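Side-chain contacts in putative ADP-Ribosyltransferase Scabin (Streptomyces scabiei 87.22, PDB 5EWY), which probably transfers ADP-ribose from NAD+ to DNA, as a toxin-type ADP-ribosyltransferase of a Streptomyces species: residues 104-109 with 158-163; 85-90 with 173-178. All coordinates share one frame; numbering follows the deposited sequence.

Interactions 1 and 2 each join a short helix to a strand, but of different sheets. Interaction 1 joins helix 103-108 to strand 160-164 of the three-stranded sheet. Interaction 2 joins helix 83-89 to strand 172-179 of the four-stranded sheet. Both segments of interaction 1 fall, in sequence, between the two segments of interaction 2. Their centres are about 21 Å apart, on opposite sides of the centre of the chain, and their nearest atoms are about 10 Å apart. Interaction 1 holds the pocket residues Q158 and E160, which touch the bound inhibitor 5TQ directly. Interaction 2 lies back from the pocket, with the V175 side chain about 11 Å from 5TQ.

Interaction 1 (104-109 with 158-163); sequences ESYVLV and QVEVAF. With 5TQ (4-(8-fluoranyl-6-oxidanylidene-1,3,4,5-tetrahydrobenzo[c][1,6]naphthyridin-2-yl)butanoic acid), chain B.
This is a small van der Waals contact at the inhibitor pocket, between helix 103-108 and the start of strand 160-164. Y106 and V107 meet the carboxylate of E160. The carboxylate oxygen E160 OE2 lies at the edge of the Y106 ring, 3.5 Å from Y106 CE2. Ring and carboxylate planes are 63° apart. The other oxygen, E160 OE1, meets the methyl V107 CG2 at 3.7 Å. E160 is fully extended (chi1 -177°, chi2 177°), which carries its carboxylate from the strand across to the helix. The same side chain packs against the bound inhibitor 5TQ. E160 CB is 3.3 Å from the fluorine F20, and E160 CD is 3.5 Å from ring carbon C03. The amide of Q158 reaches C03 from the other side of the ring plane, with Q158 CD at 3.7 Å. Q158 and E160 match the Q-x-E signature of related ADP-ribosyltransferases, where it lies in the NAD+ site. No hydrogen bond joins the two segments directly. Instead S117 OG, on strand 115-119, is hydrogen-bonded to both Y106 OH and E160 OE2. This shared hydroxyl, with van der Waals contact from ring edge and methyl, is consistent with a second-shell role for Y106 in positioning the carboxylate.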
loop_
_atom_site.group_PDB
_atom_site.type_symbol
_atom_site.label_atom_id
_atom_site.label_comp_id
_atom_site.label_asym_id
_atom_site.label_seq_id
_atom_site.Cartn_x
_atom_site.Cartn_y
_atom_site.Cartn_z
ATOM N N GLU A 104 -6.168 0.924 -14.275
ATOM C CA GLU A 104 -6.276 -0.345 -14.984
ATOM C C GLU A 104 -4.986 -0.656 -15.737
ATOM O O GLU A 104 -4.506 -1.796 -15.718
ATOM C CB GLU A 104 -7.468 -0.290 -15.944
ATOM C CG GLU A 104 -7.979 -1.635 -16.381
ATOM C CD GLU A 104 -9.110 -1.542 -17.384
ATOM O OE1 GLU A 104 -9.441 -0.425 -17.876
ATOM O OE2 GLU A 104 -9.675 -2.611 -17.697
ATOM N N SER A 105 -4.405 0.353 -16.396
ATOM C CA SER A 105 -3.154 0.152 -17.125
ATOM C C SER A 105 -2.043 -0.279 -16.178
ATOM O O SER A 105 -1.305 -1.220 -16.469
ATOM C CB SER A 105 -2.741 1.431 -17.862
ATOM O OG SER A 105 -3.659 1.793 -18.870
ATOM N N TYR A 106 -1.933 0.393 -15.024
ATOM C CA TYR A 106 -0.867 0.116 -14.061
ATOM C C TYR A 106 -0.987 -1.297 -13.499
ATOM O O TYR A 106 0.015 -2.010 -13.357
ATOM C CB TYR A 106 -0.956 1.147 -12.928
ATOM C CG TYR A 106 -0.198 0.787 -11.666
ATOM C CD1 TYR A 106 1.187 0.791 -11.648
ATOM C CD2 TYR A 106 -0.868 0.463 -10.488
ATOM C CE1 TYR A 106 1.891 0.470 -10.506
ATOM C CE2 TYR A 106 -0.171 0.138 -9.340
ATOM C CZ TYR A 106 1.213 0.144 -9.356
ATOM O OH TYR A 106 1.936 -0.176 -8.226
ATOM N N VAL A 107 -2.215 -1.727 -13.213
ATOM C CA VAL A 107 -2.459 -3.059 -12.665
ATOM C C VAL A 107 -2.143 -4.146 -13.683
ATOM O O VAL A 107 -1.619 -5.216 -13.332
ATOM C CB VAL A 107 -3.921 -3.145 -12.196
ATOM C CG1 VAL A 107 -4.351 -4.609 -11.949
ATOM C CG2 VAL A 107 -4.114 -2.289 -10.946
ATOM N N LEU A 108 -2.504 -3.925 -14.943
ATOM C CA LEU A 108 -2.359 -4.967 -15.947
ATOM C C LEU A 108 -0.932 -5.057 -16.469
ATOM O O LEU A 108 -0.438 -6.156 -16.736
ATOM C CB LEU A 108 -3.304 -4.701 -17.122
ATOM C CG LEU A 108 -3.408 -5.877 -18.092
ATOM C CD1 LEU A 108 -4.171 -7.019 -17.453
ATOM C CD2 LEU A 108 -4.070 -5.458 -19.396
ATOM N N VAL A 109 -0.265 -3.919 -16.630
ATOM C CA VAL A 109 1.033 -3.836 -17.294
ATOM C C VAL A 109 1.952 -3.056 -16.376
ATOM O O VAL A 109 1.820 -1.833 -16.256
ATOM C CB VAL A 109 0.936 -3.147 -18.663
ATOM C CG1 VAL A 109 2.323 -2.951 -19.259
ATOM C CG2 VAL A 109 0.069 -3.960 -19.595
ATOM N N GLN A 158 -5.837 -9.825 -6.008
ATOM C CA GLN A 158 -4.840 -9.128 -5.219
ATOM C C GLN A 158 -5.450 -8.135 -4.235
ATOM O O GLN A 158 -4.723 -7.603 -3.386
ATOM C CB GLN A 158 -3.892 -8.342 -6.115
ATOM C CG GLN A 158 -3.070 -9.146 -7.078
ATOM C CD GLN A 158 -2.056 -8.249 -7.768
ATOM O OE1 GLN A 158 -2.414 -7.215 -8.392
ATOM N NE2 GLN A 158 -0.794 -8.607 -7.643
ATOM N N VAL A 159 -6.746 -7.837 -4.373
ATOM C CA VAL A 159 -7.477 -6.937 -3.478
ATOM C C VAL A 159 -6.621 -5.725 -3.103
ATOM O O VAL A 159 -6.351 -5.433 -1.922
ATOM C CB VAL A 159 -8.130 -7.668 -2.289
ATOM C CG1 VAL A 159 -9.200 -8.613 -2.777
ATOM C CG2 VAL A 159 -7.107 -8.396 -1.431
ATOM N N GLU A 160 -6.236 -4.983 -4.130
ATOM C CA GLU A 160 -5.225 -3.941 -4.062
ATOM C C GLU A 160 -5.827 -2.619 -3.609
ATOM O O GLU A 160 -6.967 -2.276 -3.942
ATOM C CB GLU A 160 -4.581 -3.768 -5.440
ATOM C CG GLU A 160 -3.467 -2.765 -5.455
ATOM C CD GLU A 160 -2.793 -2.637 -6.788
ATOM O OE1 GLU A 160 -3.041 -3.493 -7.661
ATOM O OE2 GLU A 160 -2.015 -1.668 -6.938
ATOM N N VAL A 161 -5.018 -1.870 -2.874
ATOM C CA VAL A 161 -5.263 -0.471 -2.549
ATOM C C VAL A 161 -4.037 0.294 -3.044
ATOM O O VAL A 161 -2.896 0.010 -2.635
ATOM C CB VAL A 161 -5.494 -0.260 -1.042
ATOM C CG1 VAL A 161 -5.669 1.233 -0.719
ATOM C CG2 VAL A 161 -6.708 -1.061 -0.545
ATOM N N ALA A 162 -4.264 1.257 -3.932
ATOM C CA ALA A 162 -3.181 2.002 -4.564
ATOM C C ALA A 162 -3.058 3.383 -3.934
ATOM O O ALA A 162 -4.016 4.169 -3.953
ATOM C CB ALA A 162 -3.453 2.158 -6.053
ATOM N N PHE A 163 -1.876 3.694 -3.399
ATOM C CA PHE A 163 -1.662 4.957 -2.705
ATOM C C PHE A 163 -1.039 5.986 -3.637
ATOM O O PHE A 163 0.160 5.886 -3.953
ATOM C CB PHE A 163 -0.802 4.767 -1.451
ATOM C CG PHE A 163 -1.603 4.273 -0.294
ATOM C CD1 PHE A 163 -2.236 5.161 0.557
ATOM C CD2 PHE A 163 -1.818 2.912 -0.118
ATOM C CE1 PHE A 163 -3.032 4.705 1.591
ATOM C CE2 PHE A 163 -2.617 2.444 0.901
ATOM C CZ PHE A 163 -3.231 3.333 1.759
HETATM N N12 5TQ B . 5.048 -4.825 -7.363
HETATM C C13 5TQ B . 5.954 -5.051 -6.412
HETATM C C15 5TQ B . 5.486 -4.560 -8.771
HETATM C C17 5TQ B . 6.684 -2.322 -8.933
HETATM C C01 5TQ B . 0.121 -5.708 -3.797
HETATM C C02 5TQ B . -0.863 -5.541 -4.761
HETATM C C03 5TQ B . -0.531 -5.268 -6.084
HETATM C C04 5TQ B . 0.804 -5.139 -6.442
HETATM C C05 5TQ B . 1.825 -5.325 -5.489
HETATM C C06 5TQ B . 1.465 -5.594 -4.157
HETATM C C07 5TQ B . 2.508 -5.804 -3.161
HETATM C C08 5TQ B . 3.222 -5.203 -5.834
HETATM C C09 5TQ B . 4.171 -5.407 -4.793
HETATM N N10 5TQ B . 3.800 -5.673 -3.516
HETATM C C11 5TQ B . 3.722 -4.934 -7.116
HETATM C C14 5TQ B . 5.579 -5.291 -5.130
HETATM C C16 5TQ B . 6.811 -3.833 -8.949
HETATM C C18 5TQ B . 6.726 -1.781 -7.518
HETATM O O19 5TQ B . 2.211 -6.060 -1.965
HETATM F F20 5TQ B . -2.144 -5.661 -4.410
HETATM O O21 5TQ B . 7.439 -0.774 -7.268
HETATM O O22 5TQ B . 6.061 -2.339 -6.627
#

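Interaction 2 (85-90 with 173-178); sequences VVFEQG and IGVCPV
F87 is the residue of helix 83-89 that meets G174 and V175 of strand 172-179. Ahead of it, V85 O accepts the backbone bond from Q89 N at 2.9 Å, a turn of the helix that spans F87. V86 packs on Y135 of strand 133-137. F87 follows, with CG anti to its carbonyl carbon (chi1 -67°), and the end of its ring comes close to the strand. F87 CZ is 3.8 Å from G174 CA. It is also 3.8 Å from the methyl V175 CG1, an apolar contact in which the two side chains cross at a slant. A first torsion of 68° puts this methyl between the backbone N and the carbonyl carbon of V175, where it meets the ring. Both atoms approach the ring obliquely. G174 belongs to a classic beta bulge: I173 and G174 both face Y136 of strand 133-137 in the antiparallel sheet. At G174 the ring rests on the main-chain CA. F87 also touches V191 of strand 184-192, while F87 O is hydrogen-bonded to T169 OG1 and H195 ND1. G90 leaves the helix with positive phi (74°), and G90 N bonds to V86 O at 2.7 Å.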
loop_
_atom_site.group_PDB
_atom_site.type_symbol
_atom_site.label_atom_id
_atom_site.label_comp_id
_atom_site.label_asym_id
_atom_site.label_seq_id
_atom_site.Cartn_x
_atom_site.Cartn_y
_atom_site.Cartn_z
ATOM N N VAL A 85 15.656 1.208 4.597
ATOM C CA VAL A 85 15.306 2.201 3.592
ATOM C C VAL A 85 13.855 2.638 3.753
ATOM O O VAL A 85 13.550 3.838 3.766
ATOM C CB VAL A 85 15.552 1.602 2.192
ATOM C CG1 VAL A 85 15.160 2.606 1.119
ATOM C CG2 VAL A 85 17.012 1.135 2.046
ATOM N N VAL A 86 12.940 1.674 3.862
ATOM C CA VAL A 86 11.520 1.998 3.948
ATOM C C VAL A 86 11.201 2.770 5.226
ATOM O O VAL A 86 10.416 3.719 5.203
ATOM C CB VAL A 86 10.683 0.721 3.838
ATOM C CG1 VAL A 86 9.204 1.006 4.089
ATOM C CG2 VAL A 86 10.832 0.094 2.482
ATOM N N PHE A 87 11.807 2.403 6.349
ATOM C CA PHE A 87 11.489 3.143 7.565
ATOM C C PHE A 87 12.028 4.567 7.502
ATOM O O PHE A 87 11.461 5.466 8.122
ATOM C CB PHE A 87 12.037 2.425 8.795
ATOM C CG PHE A 87 11.381 1.104 9.087
ATOM C CD1 PHE A 87 10.236 0.679 8.416
ATOM C CD2 PHE A 87 11.905 0.290 10.079
ATOM C CE1 PHE A 87 9.650 -0.567 8.704
ATOM C CE2 PHE A 87 11.312 -0.931 10.372
ATOM C CZ PHE A 87 10.197 -1.351 9.701
ATOM N N GLU A 88 13.110 4.804 6.766
ATOM C CA GLU A 88 13.607 6.160 6.632
ATOM C C GLU A 88 12.793 6.981 5.631
ATOM O O GLU A 88 12.490 8.151 5.892
ATOM C CB GLU A 88 15.081 6.106 6.236
ATOM C CG GLU A 88 15.764 7.453 6.216
ATOM C CD GLU A 88 17.206 7.372 6.674
ATOM O OE1 GLU A 88 17.438 6.904 7.811
ATOM O OE2 GLU A 88 18.102 7.763 5.895
ATOM N N GLN A 89 12.444 6.401 4.481
ATOM C CA GLN A 89 11.852 7.152 3.375
ATOM C C GLN A 89 10.352 6.994 3.251
ATOM O O GLN A 89 9.734 7.761 2.504
ATOM C CB GLN A 89 12.365 6.626 2.032
ATOM C CG GLN A 89 13.786 6.767 1.767
ATOM C CD GLN A 89 14.144 6.188 0.411
ATOM O OE1 GLN A 89 13.306 5.629 -0.315
ATOM N NE2 GLN A 89 15.382 6.316 0.066
ATOM N N GLY A 90 9.772 6.001 3.899
ATOM C CA GLY A 90 8.426 5.577 3.533
ATOM C C GLY A 90 8.480 4.821 2.214
ATOM O O GLY A 90 9.543 4.391 1.767
ATOM N N ILE A 173 3.747 0.494 9.905
ATOM C CA ILE A 173 3.823 -0.072 11.250
ATOM C C ILE A 173 5.156 -0.766 11.466
ATOM O O ILE A 173 5.805 -0.605 12.502
ATOM C CB ILE A 173 2.692 -1.081 11.487
ATOM C CG1 ILE A 173 1.309 -0.484 11.263
ATOM C CG2 ILE A 173 2.819 -1.622 12.889
ATOM C CD1 ILE A 173 0.259 -1.556 11.082
ATOM N N GLY A 174 5.559 -1.586 10.502
ATOM C CA GLY A 174 6.675 -2.499 10.691
ATOM C C GLY A 174 6.718 -3.489 9.552
ATOM O O GLY A 174 6.064 -3.293 8.529
ATOM N N VAL A 175 7.477 -4.564 9.753
ATOM C CA VAL A 175 7.758 -5.495 8.670
ATOM C C VAL A 175 8.073 -6.855 9.257
ATOM O O VAL A 175 8.620 -6.968 10.351
ATOM C CB VAL A 175 8.939 -4.965 7.818
ATOM C CG1 VAL A 175 10.269 -5.000 8.615
ATOM C CG2 VAL A 175 9.117 -5.761 6.510
ATOM N N CYS A 176 7.797 -7.901 8.481
ATOM C CA CYS A 176 8.283 -9.233 8.786
ATOM C C CYS A 176 9.032 -9.780 7.571
ATOM O O CYS A 176 8.478 -9.778 6.452
ATOM C CB CYS A 176 7.132 -10.200 9.145
ATOM S SG CYS A 176 6.249 -9.785 10.660
ATOM N N PRO A 177 10.247 -10.277 7.743
ATOM C CA PRO A 177 10.936 -10.927 6.622
ATOM C C PRO A 177 10.262 -12.245 6.275
ATOM O O PRO A 177 9.617 -12.887 7.114
ATOM C CB PRO A 177 12.346 -11.172 7.156
ATOM C CG PRO A 177 12.438 -10.494 8.435
ATOM C CD PRO A 177 11.056 -10.322 8.971
ATOM N N VAL A 178 10.457 -12.659 5.030
ATOM C CA VAL A 178 9.785 -13.825 4.464
ATOM C C VAL A 178 10.823 -14.887 4.164
ATOM O O VAL A 178 11.823 -14.622 3.475
ATOM C CB VAL A 178 8.985 -13.460 3.202
ATOM C CG1 VAL A 178 8.394 -14.723 2.559
ATOM C CG2 VAL A 178 7.878 -12.480 3.536
#